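Local coordinates for protein shikimate dehydrogenase (Listeria monocytogenes, PDB 3TNL) that probably catalyses the reversible NADPH-linked reduction of 3-dehydroshikimate to shikimate, a step in making chorismate and the aromatic amino acids, at residues I40-I43 / H49-S52; H56-A61 / V307-E312. One frame throughout, in Å; residues are numbered along the deposited sequence.

Interaction 1: I40-I43 / H49-S52; sequences IGLI and HSLS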
ATOM      1  N   ILE B  40       1.079  -5.048  -3.165  1.00 15.19           N
ATOM      2  CA  ILE B  40       1.151  -5.087  -4.623  1.00 15.10           C
ATOM      3  C   ILE B  40       0.189  -3.979  -5.078  1.00 15.64           C
ATOM      4  O   ILE B  40      -0.958  -3.901  -4.619  1.00 16.51           O
ATOM      5  CB  ILE B  40       0.695  -6.415  -5.217  1.00 15.66           C
ATOM      6  CG1 ILE B  40       1.530  -7.571  -4.694  1.00 15.81           C
ATOM      7  CG2 ILE B  40       0.796  -6.324  -6.760  1.00 17.09           C
ATOM      8  CD1 ILE B  40       3.028  -7.491  -5.020  1.00 17.95           C
ATOM      9  N   GLY B  41       0.666  -3.085  -5.940  1.00 15.82           N
ATOM     10  CA  GLY B  41      -0.151  -1.974  -6.416  1.00 16.49           C
ATOM     11  C   GLY B  41      -0.787  -2.172  -7.779  1.00 15.42           C
ATOM     12  O   GLY B  41      -0.547  -3.160  -8.486  1.00 15.20           O
ATOM     13  N   LEU B  42      -1.554  -1.162  -8.155  1.00 15.28           N
ATOM     14  CA  LEU B  42      -2.200  -1.042  -9.469  1.00 14.07           C
ATOM     15  C   LEU B  42      -2.262   0.463  -9.706  1.00 15.34           C
ATOM     16  O   LEU B  42      -2.918   1.179  -8.937  1.00 15.95           O
ATOM     17  CB  LEU B  42      -3.572  -1.708  -9.489  1.00 14.04           C
ATOM     18  CG  LEU B  42      -4.470  -1.340 -10.693  1.00 15.87           C
ATOM     19  CD1 LEU B  42      -3.811  -1.682 -12.022  1.00 16.66           C
ATOM     20  CD2 LEU B  42      -5.800  -2.044 -10.610  1.00 18.14           C
ATOM     21  N   ILE B  43      -1.599   0.941 -10.747  1.00 15.06           N
ATOM     22  CA  ILE B  43      -1.523   2.362 -10.996  1.00 15.81           C
ATOM     23  C   ILE B  43      -2.098   2.717 -12.378  1.00 16.13           C
ATOM     24  O   ILE B  43      -1.615   2.274 -13.429  1.00 16.05           O
ATOM     25  CB  ILE B  43      -0.076   2.909 -10.758  1.00 15.46           C
ATOM     26  CG1 ILE B  43       0.949   2.175 -11.595  1.00 15.31           C
ATOM     27  CG2 ILE B  43       0.317   2.713  -9.270  1.00 17.07           C
ATOM     28  CD1 ILE B  43       2.356   2.792 -11.474  1.00 17.35           C
ATOM     29  N   HIS B  49     -12.943   1.209  -9.946  1.00 21.91           N
ATOM     30  CA  HIS B  49     -13.959   0.162 -10.167  1.00 23.40           C
ATOM     31  C   HIS B  49     -13.340  -1.154 -10.637  1.00 22.23           C
ATOM     32  O   HIS B  49     -14.063  -2.112 -10.903  1.00 23.30           O
ATOM     33  CB  HIS B  49     -15.021   0.623 -11.166  1.00 25.51           C
ATOM     34  CG  HIS B  49     -15.832   1.782 -10.683  1.00 30.91           C
ATOM     35  ND1 HIS B  49     -16.944   1.628  -9.883  1.00 33.02           N
ATOM     36  CD2 HIS B  49     -15.672   3.116 -10.854  1.00 37.93           C
ATOM     37  CE1 HIS B  49     -17.448   2.818  -9.597  1.00 36.14           C
ATOM     38  NE2 HIS B  49     -16.691   3.737 -10.169  1.00 35.22           N
ATOM     39  N   SER B  50     -12.014  -1.222 -10.717  1.00 21.08           N
ATOM     40  CA  SER B  50     -11.336  -2.441 -11.170  1.00 19.59           C
ATOM     41  C   SER B  50     -11.681  -3.639 -10.293  1.00 18.47           C
ATOM     42  O   SER B  50     -11.796  -3.491  -9.084  1.00 19.44           O
ATOM     43  CB  SER B  50      -9.816  -2.255 -11.111  1.00 20.47           C
ATOM     44  OG  SER B  50      -9.108  -3.443 -11.476  1.00 20.28           O
ATOM     45  N   LEU B  51     -11.772  -4.812 -10.910  1.00 20.70           N
ATOM     46  CA  LEU B  51     -11.964  -6.042 -10.162  1.00 21.18           C
ATOM     47  C   LEU B  51     -10.613  -6.757  -9.918  1.00 20.13           C
ATOM     48  O   LEU B  51     -10.579  -7.798  -9.277  1.00 20.74           O
ATOM     49  CB  LEU B  51     -12.960  -6.983 -10.863  1.00 23.62           C
ATOM     50  CG  LEU B  51     -14.408  -6.469 -10.983  1.00 26.18           C
ATOM     51  CD1 LEU B  51     -15.282  -7.532 -11.674  1.00 32.91           C
ATOM     52  CD2 LEU B  51     -15.033  -6.095  -9.647  1.00 31.15           C
ATOM     53  N   SER B  52      -9.500  -6.197 -10.395  1.00 20.39           N
ATOM     54  CA  SER B  52      -8.197  -6.815 -10.179  1.00 20.06           C
ATOM     55  C   SER B  52      -7.894  -6.953  -8.675  1.00 19.68           C
ATOM     56  O   SER B  52      -7.409  -7.990  -8.257  1.00 19.27           O
ATOM     57  CB  SER B  52      -7.068  -6.099 -10.925  1.00 20.30           C
ATOM     58  OG  SER B  52      -7.172  -6.311 -12.328  1.00 24.32           O
TER

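Interaction 2: H56-A61 / V307-E312; sequences HNEAFA and VDYIKE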
ATOM      1  N   HIS B  56      -6.861 -10.584  -6.920  1.00 18.11           N
ATOM      2  CA  HIS B  56      -5.610 -10.911  -6.236  1.00 16.73           C
ATOM      3  C   HIS B  56      -5.762 -11.070  -4.734  1.00 17.85           C
ATOM      4  O   HIS B  56      -5.148 -11.957  -4.148  1.00 17.64           O
ATOM      5  CB  HIS B  56      -4.507  -9.911  -6.603  1.00 16.29           C
ATOM      6  CG  HIS B  56      -4.087 -10.034  -8.028  1.00 16.21           C
ATOM      7  ND1 HIS B  56      -3.367 -11.124  -8.489  1.00 19.33           N
ATOM      8  CD2 HIS B  56      -4.358  -9.268  -9.107  1.00 17.94           C
ATOM      9  CE1 HIS B  56      -3.194 -10.997  -9.790  1.00 19.78           C
ATOM     10  NE2 HIS B  56      -3.765  -9.871 -10.188  1.00 18.36           N
ATOM     11  N   ASN B  57      -6.584 -10.243  -4.101  1.00 18.25           N
ATOM     12  CA  ASN B  57      -6.780 -10.393  -2.655  1.00 18.71           C
ATOM     13  C   ASN B  57      -7.440 -11.727  -2.296  1.00 19.63           C
ATOM     14  O   ASN B  57      -7.076 -12.375  -1.327  1.00 21.16           O
ATOM     15  CB  ASN B  57      -7.544  -9.190  -2.092  1.00 18.03           C
ATOM     16  CG  ASN B  57      -6.686  -7.971  -2.028  1.00 17.44           C
ATOM     17  OD1 ASN B  57      -5.530  -8.084  -1.669  1.00 18.64           O
ATOM     18  ND2 ASN B  57      -7.231  -6.811  -2.390  1.00 17.26           N
ATOM     19  N   GLU B  58      -8.394 -12.146  -3.103  1.00 18.38           N
ATOM     20  CA  GLU B  58      -9.037 -13.461  -2.884  1.00 18.84           C
ATOM     21  C   GLU B  58      -7.999 -14.564  -3.079  1.00 20.81           C
ATOM     22  O   GLU B  58      -7.980 -15.534  -2.313  1.00 21.40           O
ATOM     23  CB  GLU B  58     -10.243 -13.652  -3.800  1.00 20.92           C
ATOM     24  CG  GLU B  58     -11.429 -12.769  -3.423  1.00 20.99           C
ATOM     25  CD  GLU B  58     -12.186 -13.223  -2.193  1.00 27.95           C
ATOM     26  OE1 GLU B  58     -12.927 -12.393  -1.641  1.00 28.23           O
ATOM     27  OE2 GLU B  58     -12.072 -14.405  -1.804  1.00 31.49           O
ATOM     28  N   ALA B  59      -7.111 -14.423  -4.076  1.00 19.09           N
ATOM     29  CA  ALA B  59      -6.066 -15.411  -4.314  1.00 19.75           C
ATOM     30  C   ALA B  59      -5.072 -15.439  -3.149  1.00 21.61           C
ATOM     31  O   ALA B  59      -4.709 -16.515  -2.645  1.00 21.32           O
ATOM     32  CB  ALA B  59      -5.321 -15.123  -5.682  1.00 20.20           C
ATOM     33  N   PHE B  60      -4.633 -14.263  -2.698  1.00 19.10           N
ATOM     34  CA  PHE B  60      -3.693 -14.226  -1.588  1.00 20.24           C
ATOM     35  C   PHE B  60      -4.294 -14.898  -0.352  1.00 21.22           C
ATOM     36  O   PHE B  60      -3.624 -15.703   0.311  1.00 22.77           O
ATOM     37  CB  PHE B  60      -3.308 -12.806  -1.191  1.00 20.55           C
ATOM     38  CG  PHE B  60      -2.598 -12.021  -2.237  1.00 20.59           C
ATOM     39  CD1 PHE B  60      -1.599 -12.567  -3.000  1.00 18.74           C
ATOM     40  CD2 PHE B  60      -2.892 -10.673  -2.391  1.00 16.54           C
ATOM     41  CE1 PHE B  60      -0.908 -11.804  -3.917  1.00 17.50           C
ATOM     42  CE2 PHE B  60      -2.179  -9.877  -3.304  1.00 16.13           C
ATOM     43  CZ  PHE B  60      -1.223 -10.463  -4.111  1.00 17.58           C
ATOM     44  N   ALA B  61      -5.534 -14.545  -0.030  1.00 22.40           N
ATOM     45  CA  ALA B  61      -6.220 -15.096   1.146  1.00 24.20           C
ATOM     46  C   ALA B  61      -6.407 -16.606   1.055  1.00 27.01           C
ATOM     47  O   ALA B  61      -6.164 -17.313   2.038  1.00 28.43           O
ATOM     48  CB  ALA B  61      -7.551 -14.385   1.380  1.00 24.66           C
ATOM     49  N   VAL B 307      -6.903 -20.431 -10.453  1.00 25.24           N
ATOM     50  CA  VAL B 307      -7.784 -19.761 -11.407  1.00 26.07           C
ATOM     51  C   VAL B 307      -9.252 -20.190 -11.352  1.00 27.24           C
ATOM     52  O   VAL B 307     -10.158 -19.354 -11.433  1.00 27.35           O
ATOM     53  CB  VAL B 307      -7.216 -19.861 -12.878  1.00 24.80           C
ATOM     54  CG1 VAL B 307      -8.277 -19.404 -13.890  1.00 26.46           C
ATOM     55  CG2 VAL B 307      -5.913 -19.052 -13.028  1.00 27.55           C
ATOM     56  N   ASP B 308      -9.484 -21.491 -11.226  0.50 28.98           N
ATOM     57  CA  ASP B 308     -10.841 -22.009 -11.144  0.50 30.04           C
ATOM     58  C   ASP B 308     -11.542 -21.457  -9.901  0.50 29.53           C
ATOM     59  O   ASP B 308     -12.719 -21.086  -9.949  0.50 29.26           O
ATOM     60  CB  ASP B 308     -10.819 -23.533 -11.107  0.50 30.92           C
ATOM     61  CG  ASP B 308     -10.209 -24.144 -12.366  0.50 33.81           C
ATOM     62  OD1 ASP B 308     -10.093 -23.435 -13.386  0.50 38.55           O
ATOM     63  OD2 ASP B 308      -9.854 -25.343 -12.336  0.50 36.07           O
ATOM     64  N   TYR B 309     -10.804 -21.388  -8.794  1.00 29.51           N
ATOM     65  CA  TYR B 309     -11.338 -20.856  -7.543  1.00 28.72           C
ATOM     66  C   TYR B 309     -11.722 -19.392  -7.748  1.00 26.58           C
ATOM     67  O   TYR B 309     -12.816 -18.987  -7.380  1.00 25.08           O
ATOM     68  CB  TYR B 309     -10.338 -21.032  -6.393  1.00 28.17           C
ATOM     69  CG  TYR B 309     -10.722 -20.303  -5.121  1.00 27.88           C
ATOM     70  CD1 TYR B 309     -10.214 -19.019  -4.847  1.00 26.91           C
ATOM     71  CD2 TYR B 309     -11.597 -20.875  -4.204  1.00 28.98           C
ATOM     72  CE1 TYR B 309     -10.563 -18.337  -3.690  1.00 28.95           C
ATOM     73  CE2 TYR B 309     -11.957 -20.199  -3.036  1.00 28.87           C
ATOM     74  CZ  TYR B 309     -11.441 -18.929  -2.793  1.00 29.59           C
ATOM     75  OH  TYR B 309     -11.789 -18.264  -1.648  1.00 30.96           O
ATOM     76  N   ILE B 310     -10.828 -18.603  -8.360  1.00 24.39           N
ATOM     77  CA  ILE B 310     -11.112 -17.197  -8.617  1.00 25.30           C
ATOM     78  C   ILE B 310     -12.316 -17.015  -9.561  1.00 25.51           C
ATOM     79  O   ILE B 310     -13.177 -16.159  -9.332  1.00 27.11           O
ATOM     80  CB  ILE B 310      -9.839 -16.463  -9.167  1.00 24.31           C
ATOM     81  CG1 ILE B 310      -8.730 -16.473  -8.105  1.00 26.18           C
ATOM     82  CG2 ILE B 310     -10.154 -15.023  -9.610  1.00 27.55           C
ATOM     83  CD1 ILE B 310      -9.130 -15.848  -6.727  1.00 22.11           C
ATOM     84  N   LYS B 311     -12.382 -17.811 -10.617  1.00 26.31           N
ATOM     85  CA  LYS B 311     -13.497 -17.700 -11.545  1.00 27.77           C
ATOM     86  C   LYS B 311     -14.817 -17.911 -10.815  1.00 28.92           C
ATOM     87  O   LYS B 311     -15.787 -17.206 -11.062  1.00 28.08           O
ATOM     88  CB  LYS B 311     -13.379 -18.721 -12.683  1.00 28.78           C
ATOM     89  CG  LYS B 311     -14.478 -18.590 -13.728  1.00 31.23           C
ATOM     90  CD  LYS B 311     -14.215 -19.439 -14.974  1.00 37.17           C
ATOM     91  CE  LYS B 311     -14.228 -20.922 -14.679  1.00 43.46           C
ATOM     92  NZ  LYS B 311     -14.056 -21.726 -15.929  1.00 48.65           N
ATOM     93  N   GLU B 312     -14.844 -18.881  -9.907  1.00 30.25           N
ATOM     94  CA  GLU B 312     -16.057 -19.164  -9.141  1.00 32.87           C
ATOM     95  C   GLU B 312     -16.456 -18.026  -8.179  1.00 33.76           C
ATOM     96  O   GLU B 312     -17.643 -17.762  -7.995  1.00 34.69           O
ATOM     97  CB  GLU B 312     -15.923 -20.490  -8.380  1.00 34.24           C
ATOM     98  CG  GLU B 312     -17.168 -20.891  -7.561  1.00 40.70           C
ATOM     99  CD  GLU B 312     -18.448 -21.116  -8.402  1.00 50.27           C
ATOM    100  OE1 GLU B 312     -18.361 -21.305  -9.641  1.00 55.66           O
ATOM    101  OE2 GLU B 312     -19.550 -21.128  -7.800  1.00 55.44           O
TER
HETATM  102  O   HOH W   1     -10.368 -16.241  -1.005  1.00 27.32           O

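Interaction 1: I40-I43 / H49-S52
S50 meets L42 where the chain, having left the strand, comes back over it to start a helix. The contact is small, burying 74 Å² in all, and it rests on one leucine methyl. CD2 of L42 lies 3.7 Å from OG of S50, and CB of S50 stands a little behind at 4.1 Å from the same methyl. With chi1 at 165°, CG of L42 swings away from the backbone N, and chi2 leaves CD2 extended from CA, which carries that methyl out to S50. In S50, chi1 of 177° sets OG beside the carbonyl carbon, on the side from which the chain goes on to S52. There OG accepts a hydrogen bond from N of S52 at 3.0 Å, with an N-H...O angle of 158°. This is an ST turn, and it caps the start of the helix. The same oxygen thus borders an apolar methyl and fixes the turn. L51 comes next and directs its side chain away from the strand. S52 turns back, and its CB passes CD2 of L42 at 4.3 Å, a looser touch. S50, L51 and S52 bind shikimate, so the turn is part of the substrate site. L42 underlies it and lies near S97, another residue that probably binds shikimate. In the fold, strand 38-44 runs between strands 67-73 and 93-96, both parallel to it. L42 also packs on Y69 of the first and N95 of the second, and S52 leads into helix 52-63.

Interaction 2: H56-A61 / V307-E312
Of the CA atoms of segments 56-61 and 307-312, those of A59 and I310 come nearest, at 6.9 Å. The axes of the two segments come within 10.0 Å, and their N-to-C directions differ by 128°, nearer antiparallel than parallel. I310 reaches across with the end of its longer branch, CD1. This CD1 lies 3.6 Å from N of A59. CB of E58 is 3.8 Å from CD1 of I310, and CB of A59 is 4.0 Å from it. The methyl therefore rests on the backbone between two residues as well as on their side chains. Beside it the contact is polar. E58 and Y309 cross at about a right angle, and their oxygens are bridged by a water. The water accepts from OH of Y309 at 2.6 Å. It donates to OE2 of E58 at 2.6 Å and to the backbone O of E58 at 2.8 Å. It sits at the edge of the tyrosine ring, in its plane. OE1 of E58 accepts from the backbone N atoms of T30 and E31 of the second subunit. With both oxygens accepting bonds, E58 is probably ionised, and it ties the helix contact to the dimer interface.

Interaction 1 closes before interaction 2 opens along the chain, and their centres lie 14 Å apart. Helix 52-63 joins them: S52 begins it, and 56-61 is its middle part. The two sites also touch directly, since CG1 of I40 lies 4.0 Å from CZ of F60. Y69 of strand 67-73 is a neighbour of both, packing on L42 and S52 and stacking with H56. Interaction 1 is local, within the substrate-binding domain, and contains residues that bind shikimate. Interaction 2 is long-range and brings the C-terminal helix 307-313 back onto that domain. One helix thus runs from the shikimate site to the C-terminal packing and the second subunit.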